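Local coordinates for protein Dye-decolorizing peroxidase (PDB 7D8M) that binds heme b and probably acts as a peroxidase of the dye-decolorizing family, reducing peroxides while oxidising dyes and related substrates, at residues A[13-18]-A[334-339]; A[27-32]-A[434-439]. All blocks are in the same frame, centred on the assembly; numbering follows the deposited sequence.

Contact 1. Residues A[13-18]-A[334-339]; sequences QGDILV and IRAGTP. With HEM (protoporphyrin IX containing Fe), chain B; OXY (oxygen molecule), chain C.
Asp15 OD1 takes a hydrogen bond from Met20 N and lies 2.7 Å from water 1, which also sits 3.0 Å from Ala336 O and so can bridge the short helix 14-17 to the opposing strand. The other oxygen, OD2, is bonded to Tyr365 OH and rests 3.8 Å from Ala336 CB; at a position facing a carboxylate so closely, the small methyl of alanine fits well. Asp15 holds CG anti to its own nitrogen (chi1 -164°), which carries the carboxylate across to this strand. Further along, Ile334 sends its CD1 and CG2 methyls against the backbone carbonyl of Ile16, CD1 lying 3.6 Å from Ile16 O, while the same CD1 meets Leu17 CD1 at 4.1 Å. Ile334 and Arg335 belong to an edge strand of the second four-stranded antiparallel sheet, in the ferredoxin-like fold of DyP-type peroxidases, and strand alternation turns Ile334 to the helix and Arg335 to the heme. The arginine chain bends at chi3 (-60°), laying its guanidinium flat with HEM C4D 3.3 Å from its plane. In that plane NH2 donates to the propionate oxygen O2A of HEM over 2.7 Å, at 161°, and the oxygen molecule accepts a weak bond from NH1. NH1 also forms a salt bridge with Asp172. A leucine in place of Arg335 would probably cost propionate oxygen O2A its bond from NH2, leave Asp172 without this salt-bridge partner and uncover part of the porphyrin's pyrrole D. Ser175 O is a second acceptor for NH2, which further fixes the rotation of the guanidinium.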
loop_
_atom_site.group_PDB
_atom_site.type_symbol
_atom_site.label_atom_id
_atom_site.label_comp_id
_atom_site.label_asym_id
_atom_site.label_seq_id
_atom_site.Cartn_x
_atom_site.Cartn_y
_atom_site.Cartn_z
ATOM N N GLN A 13 1.582 -5.111 16.506
ATOM C CA GLN A 13 2.674 -4.414 15.841
ATOM C C GLN A 13 2.185 -3.089 15.266
ATOM O O GLN A 13 1.199 -3.043 14.519
ATOM C CB GLN A 13 3.268 -5.294 14.745
ATOM C CG GLN A 13 3.958 -6.531 15.291
ATOM C CD GLN A 13 5.023 -7.034 14.360
ATOM O OE1 GLN A 13 6.034 -6.364 14.132
ATOM N NE2 GLN A 13 4.810 -8.218 13.804
ATOM N N GLY A 14 2.906 -2.019 15.603
ATOM C CA GLY A 14 2.406 -0.673 15.402
ATOM C C GLY A 14 2.233 -0.267 13.950
ATOM O O GLY A 14 1.359 0.547 13.639
ATOM N N ASP A 15 3.061 -0.798 13.044
ATOM C CA ASP A 15 2.958 -0.354 11.655
ATOM C C ASP A 15 1.658 -0.800 10.996
ATOM O O ASP A 15 1.271 -0.233 9.965
ATOM C CB ASP A 15 4.151 -0.847 10.835
ATOM C CG ASP A 15 4.287 -0.113 9.514
ATOM O OD1 ASP A 15 4.449 1.125 9.545
ATOM O OD2 ASP A 15 4.219 -0.767 8.445
ATOM N N ILE A 16 0.962 -1.780 11.574
ATOM C CA ILE A 16 -0.266 -2.284 10.963
ATOM C C ILE A 16 -1.352 -1.219 10.971
ATOM O O ILE A 16 -2.014 -0.964 9.951
ATOM C CB ILE A 16 -0.747 -3.554 11.685
ATOM C CG1 ILE A 16 0.360 -4.619 11.723
ATOM C CG2 ILE A 16 -2.054 -4.064 11.037
ATOM C CD1 ILE A 16 0.055 -5.807 12.642
ATOM N N LEU A 17 -1.582 -0.608 12.128
ATOM C CA LEU A 17 -2.811 0.149 12.335
ATOM C C LEU A 17 -2.606 1.647 12.240
ATOM O O LEU A 17 -3.431 2.343 11.641
ATOM C CB LEU A 17 -3.428 -0.187 13.693
ATOM C CG LEU A 17 -4.733 0.524 14.053
ATOM C CD1 LEU A 17 -5.813 0.200 13.029
ATOM C CD2 LEU A 17 -5.177 0.121 15.447
ATOM N N VAL A 18 -1.529 2.162 12.816
ATOM C CA VAL A 18 -1.269 3.589 12.781
ATOM C C VAL A 18 -0.158 3.936 11.817
ATOM O O VAL A 18 -0.135 5.070 11.309
ATOM C CB VAL A 18 -0.961 4.135 14.189
ATOM C CG1 VAL A 18 -2.167 3.933 15.078
ATOM C CG2 VAL A 18 0.253 3.444 14.791
ATOM N N ILE A 334 -5.165 -1.202 4.762
ATOM C CA ILE A 334 -4.390 -0.052 5.219
ATOM C C ILE A 334 -3.053 -0.014 4.492
ATOM O O ILE A 334 -2.284 -0.984 4.536
ATOM C CB ILE A 334 -4.173 -0.094 6.740
ATOM C CG1 ILE A 334 -5.498 0.077 7.488
ATOM C CG2 ILE A 334 -3.162 0.967 7.153
ATOM C CD1 ILE A 334 -5.382 -0.193 8.985
ATOM N N ARG A 335 -2.757 1.117 3.856
ATOM C CA ARG A 335 -1.468 1.327 3.210
ATOM C C ARG A 335 -0.523 2.056 4.164
ATOM O O ARG A 335 -0.922 3.000 4.850
ATOM C CB ARG A 335 -1.645 2.125 1.910
ATOM C CG ARG A 335 -2.471 1.395 0.837
ATOM C CD ARG A 335 -2.973 2.340 -0.272
ATOM N NE ARG A 335 -3.827 3.376 0.278
ATOM C CZ ARG A 335 -3.591 4.676 0.148
ATOM N NH1 ARG A 335 -2.526 5.086 -0.528
ATOM N NH2 ARG A 335 -4.403 5.563 0.708
ATOM N N ALA A 336 0.738 1.607 4.203
ATOM C CA ALA A 336 1.731 2.152 5.128
ATOM C C ALA A 336 3.099 2.280 4.471
ATOM O O ALA A 336 4.133 2.268 5.155
ATOM C CB ALA A 336 1.840 1.289 6.399
ATOM N N GLY A 337 3.129 2.410 3.151
ATOM C CA GLY A 337 4.381 2.464 2.440
ATOM C C GLY A 337 5.013 3.837 2.484
ATOM O O GLY A 337 4.446 4.798 2.994
ATOM N N THR A 338 6.213 3.920 1.900
ATOM C CA THR A 338 7.041 5.117 1.883
ATOM C C THR A 338 7.721 5.248 0.526
ATOM O O THR A 338 8.240 4.252 -0.000
ATOM C CB THR A 338 8.117 5.058 2.988
ATOM O OG1 THR A 338 7.493 4.762 4.241
ATOM C CG2 THR A 338 8.885 6.372 3.099
ATOM N N PRO A 339 7.740 6.450 -0.060
ATOM C CA PRO A 339 8.530 6.658 -1.282
ATOM C C PRO A 339 9.988 6.265 -1.082
ATOM O O PRO A 339 10.528 6.306 0.027
ATOM C CB PRO A 339 8.381 8.162 -1.563
ATOM C CG PRO A 339 7.170 8.595 -0.818
ATOM C CD PRO A 339 7.000 7.658 0.357
HETATM C CHA HEM B . -4.854 5.936 -2.961
HETATM C CHB HEM B . -0.785 6.697 -5.488
HETATM C CHC HEM B . -0.065 1.896 -5.708
HETATM C CHD HEM B . -4.379 1.141 -3.625
HETATM C C1A HEM B . -3.813 6.568 -3.602
HETATM C C2A HEM B . -3.595 8.001 -3.675
HETATM C C3A HEM B . -2.458 8.205 -4.365
HETATM C C4A HEM B . -1.927 6.914 -4.748
HETATM C CMA HEM B . -1.793 9.547 -4.719
HETATM C CAA HEM B . -4.527 9.070 -3.044
HETATM C CBA HEM B . -4.100 9.360 -1.605
HETATM C CGA HEM B . -4.990 8.647 -0.606
HETATM O O1A HEM B . -6.212 8.529 -0.859
HETATM O O2A HEM B . -4.480 8.218 0.467
HETATM C C1B HEM B . -0.227 5.465 -5.729
HETATM C C2B HEM B . 1.061 5.245 -6.345
HETATM C C3B HEM B . 1.252 3.914 -6.415
HETATM C C4B HEM B . 0.102 3.261 -5.831
HETATM C CMB HEM B . 1.981 6.396 -6.847
HETATM C CAB HEM B . 2.466 3.118 -6.955
HETATM C CBB HEM B . 3.684 3.647 -7.116
HETATM C C1C HEM B . -1.196 1.256 -5.231
HETATM C C2C HEM B . -1.466 -0.171 -5.261
HETATM C C3C HEM B . -2.663 -0.380 -4.676
HETATM C C4C HEM B . -3.189 0.914 -4.281
HETATM C CMC HEM B . -0.483 -1.212 -5.850
HETATM C CAC HEM B . -3.445 -1.701 -4.455
HETATM C CBC HEM B . -3.259 -2.799 -5.209
HETATM C C1D HEM B . -4.819 2.361 -3.157
HETATM C C2D HEM B . -5.919 2.599 -2.235
HETATM C C3D HEM B . -6.049 3.914 -2.060
HETATM C C4D HEM B . -5.034 4.572 -2.862
HETATM C CMD HEM B . -6.808 1.536 -1.570
HETATM C CAD HEM B . -7.100 4.611 -1.172
HETATM C CBD HEM B . -8.358 4.852 -2.011
HETATM C CGD HEM B . -9.480 5.439 -1.182
HETATM O O1D HEM B . -10.189 6.343 -1.697
HETATM O O2D HEM B . -9.666 5.018 -0.005
HETATM N NA HEM B . -2.785 5.941 -4.271
HETATM N NB HEM B . -0.793 4.234 -5.423
HETATM N NC HEM B . -2.270 1.878 -4.638
HETATM N ND HEM B . -4.286 3.589 -3.509
HETATM FE FE HEM B . -2.595 3.901 -4.615
HETATM O O1 OXY C . 0.586 4.003 -0.908
HETATM O O2 OXY C . 0.181 4.622 -1.893
HETATM O O HOH W 1 5.170 3.026 7.843
#

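Contact 2. Residues A[27-32]-A[434-439]; sequences FVFFHI and EYFFSP
The rings of Phe29 and Phe436 come together without overlapping: Phe436 CZ comes up at the edge of the Phe29 ring, near its plane, and stops 3.6 Å from Phe29 CE1. The planes are inclined at 34° and the centroids stand 5.9 Å apart, so the pair is held by edge dispersion and not by a stack. One face of Phe436 carries the CG methylene of Glu434, 3.9 Å above the ring plane and displaced from the ring centre. Phe29 forms edge-to-face pairs with Phe221 and Phe113, and both rings of the contact also touch Val121. Phe29 CA and Glu434 CA, the nearest across the contact, are 9.7 Å apart; with CG anti to the carbonyl carbon in each phenylalanine, the long flat side chains span the gap, which smaller apolar residues could hardly do. Glu434 starts toward the opposite strand, but its carboxylate leads away: OE2 accepts Tyr435 N through its anti lone pair at 2.8 Å, with an angle of 155°, and also Gln95 N at the start of helix 95-102. Two backbone N-H groups thus grip this buried oxygen, and the helix end would be expected to favour its negative charge. Tyr435, pointing to the other side of the strand, bonds through its hydroxyl to Asp98 of that same helix. Strand 24-32 is central in the first antiparallel sheet and strand 428-438 an edge of the second, and here aromatic rings join the two; a pair of ferredoxin-like sheets packed together is the fold of DyP-type peroxidases.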
loop_
_atom_site.group_PDB
_atom_site.type_symbol
_atom_site.label_atom_id
_atom_site.label_comp_id
_atom_site.label_asym_id
_atom_site.label_seq_id
_atom_site.Cartn_x
_atom_site.Cartn_y
_atom_site.Cartn_z
ATOM N N PHE A 27 13.820 -1.363 4.948
ATOM C CA PHE A 27 13.251 -2.698 4.798
ATOM C C PHE A 27 14.397 -3.691 4.711
ATOM O O PHE A 27 15.189 -3.637 3.763
ATOM C CB PHE A 27 12.372 -2.792 3.546
ATOM C CG PHE A 27 11.148 -1.930 3.599
ATOM C CD1 PHE A 27 11.216 -0.586 3.257
ATOM C CD2 PHE A 27 9.931 -2.458 4.001
ATOM C CE1 PHE A 27 10.086 0.217 3.303
ATOM C CE2 PHE A 27 8.794 -1.668 4.062
ATOM C CZ PHE A 27 8.870 -0.326 3.711
ATOM N N VAL A 28 14.498 -4.587 5.701
ATOM C CA VAL A 28 15.576 -5.571 5.744
ATOM C C VAL A 28 14.975 -6.937 5.445
ATOM O O VAL A 28 14.337 -7.551 6.310
ATOM C CB VAL A 28 16.304 -5.569 7.094
ATOM C CG1 VAL A 28 17.454 -6.579 7.071
ATOM C CG2 VAL A 28 16.837 -4.173 7.400
ATOM N N PHE A 29 15.197 -7.431 4.228
ATOM C CA PHE A 29 14.692 -8.736 3.817
ATOM C C PHE A 29 15.778 -9.782 4.045
ATOM O O PHE A 29 16.947 -9.563 3.710
ATOM C CB PHE A 29 14.258 -8.725 2.351
ATOM C CG PHE A 29 13.139 -7.726 2.042
ATOM C CD1 PHE A 29 11.806 -8.080 2.199
ATOM C CD2 PHE A 29 13.437 -6.445 1.614
ATOM C CE1 PHE A 29 10.778 -7.164 1.922
ATOM C CE2 PHE A 29 12.422 -5.531 1.325
ATOM C CZ PHE A 29 11.093 -5.891 1.482
ATOM N N PHE A 30 15.395 -10.917 4.612
ATOM C CA PHE A 30 16.403 -11.856 5.072
ATOM C C PHE A 30 15.968 -13.286 4.812
ATOM O O PHE A 30 14.780 -13.586 4.666
ATOM C CB PHE A 30 16.690 -11.674 6.570
ATOM C CG PHE A 30 15.479 -11.867 7.453
ATOM C CD1 PHE A 30 15.096 -13.138 7.874
ATOM C CD2 PHE A 30 14.734 -10.775 7.876
ATOM C CE1 PHE A 30 13.981 -13.314 8.682
ATOM C CE2 PHE A 30 13.625 -10.942 8.688
ATOM C CZ PHE A 30 13.251 -12.218 9.095
ATOM N N HIS A 31 16.965 -14.169 4.825
ATOM C CA HIS A 31 16.799 -15.612 4.772
ATOM C C HIS A 31 17.320 -16.194 6.077
ATOM O O HIS A 31 18.280 -15.674 6.656
ATOM C CB HIS A 31 17.577 -16.202 3.593
ATOM C CG HIS A 31 17.505 -17.694 3.504
ATOM N ND1 HIS A 31 16.436 -18.352 2.938
ATOM C CD2 HIS A 31 18.373 -18.657 3.901
ATOM C CE1 HIS A 31 16.641 -19.656 3.001
ATOM N NE2 HIS A 31 17.812 -19.867 3.572
ATOM N N ILE A 32 16.685 -17.265 6.550
ATOM C CA ILE A 32 17.059 -17.881 7.821
ATOM C C ILE A 32 17.996 -19.048 7.538
ATOM O O ILE A 32 17.612 -20.012 6.863
ATOM C CB ILE A 32 15.821 -18.336 8.609
ATOM C CG1 ILE A 32 14.918 -17.134 8.890
ATOM C CG2 ILE A 32 16.234 -19.009 9.911
ATOM C CD1 ILE A 32 13.678 -17.463 9.677
ATOM N N GLU A 434 7.013 -9.587 -1.715
ATOM C CA GLU A 434 6.619 -10.833 -1.077
ATOM C C GLU A 434 5.425 -10.574 -0.168
ATOM O O GLU A 434 5.187 -9.446 0.271
ATOM C CB GLU A 434 7.810 -11.440 -0.305
ATOM C CG GLU A 434 7.592 -12.833 0.275
ATOM C CD GLU A 434 7.128 -13.851 -0.763
ATOM O OE1 GLU A 434 7.975 -14.633 -1.263
ATOM O OE2 GLU A 434 5.911 -13.861 -1.075
ATOM N N TYR A 435 4.665 -11.634 0.088
ATOM C CA TYR A 435 3.587 -11.612 1.062
ATOM C C TYR A 435 4.120 -12.087 2.410
ATOM O O TYR A 435 4.770 -13.132 2.492
ATOM C CB TYR A 435 2.445 -12.523 0.614
ATOM C CG TYR A 435 1.833 -12.226 -0.742
ATOM C CD1 TYR A 435 1.606 -10.917 -1.172
ATOM C CD2 TYR A 435 1.441 -13.266 -1.581
ATOM C CE1 TYR A 435 1.019 -10.661 -2.437
ATOM C CE2 TYR A 435 0.847 -13.024 -2.824
ATOM C CZ TYR A 435 0.636 -11.723 -3.247
ATOM O OH TYR A 435 0.041 -11.499 -4.487
ATOM N N PHE A 436 3.840 -11.328 3.464
ATOM C CA PHE A 436 4.297 -11.667 4.804
ATOM C C PHE A 436 3.106 -11.674 5.750
ATOM O O PHE A 436 2.010 -11.205 5.420
ATOM C CB PHE A 436 5.356 -10.678 5.321
ATOM C CG PHE A 436 6.532 -10.480 4.401
ATOM C CD1 PHE A 436 7.695 -11.217 4.571
ATOM C CD2 PHE A 436 6.496 -9.518 3.406
ATOM C CE1 PHE A 436 8.789 -11.022 3.741
ATOM C CE2 PHE A 436 7.584 -9.321 2.577
ATOM C CZ PHE A 436 8.734 -10.066 2.749
ATOM N N PHE A 437 3.336 -12.215 6.944
ATOM C CA PHE A 437 2.382 -12.157 8.045
ATOM C C PHE A 437 3.069 -11.498 9.232
ATOM O O PHE A 437 4.140 -11.944 9.646
ATOM C CB PHE A 437 1.881 -13.551 8.433
ATOM C CG PHE A 437 0.898 -13.540 9.571
ATOM C CD1 PHE A 437 -0.417 -13.124 9.366
ATOM C CD2 PHE A 437 1.284 -13.933 10.847
ATOM C CE1 PHE A 437 -1.324 -13.097 10.408
ATOM C CE2 PHE A 437 0.380 -13.908 11.897
ATOM C CZ PHE A 437 -0.927 -13.496 11.678
ATOM N N SER A 438 2.455 -10.434 9.760
ATOM C CA SER A 438 2.934 -9.760 10.958
ATOM C C SER A 438 2.205 -10.346 12.154
ATOM O O SER A 438 1.022 -10.045 12.349
ATOM C CB SER A 438 2.686 -8.256 10.881
ATOM O OG SER A 438 3.503 -7.634 9.903
ATOM N N PRO A 439 2.843 -11.165 12.971
ATOM C CA PRO A 439 2.157 -11.716 14.135
ATOM C C PRO A 439 2.014 -10.660 15.221
ATOM O O PRO A 439 2.648 -9.602 15.198
ATOM C CB PRO A 439 3.073 -12.859 14.596
ATOM C CG PRO A 439 4.186 -12.927 13.595
ATOM C CD PRO A 439 4.238 -11.618 12.891
#

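How the contacts relate
The centres of contact 1 and contact 2 lie about 15 Å apart, and their segments alternate along the chain: 13-18, 27-32, 334-339, 434-439. Helix 14-17 and strand 24-32 follow each other in the N-terminal part, whereas strands 334-340 and 428-438 are the two outermost strands of the second sheet. Near the start of the chain, then, two successive elements reach opposite edges of the sheet built from later parts of the chain. The contacts also touch directly, through a probable hydrogen bond of 2.9 Å from Gln13 NE2 to Pro439 O and packing of Ile16 on Ser438. Contact 1 adjoins the heme; contact 2 lies away from it, in the interior between the sheets.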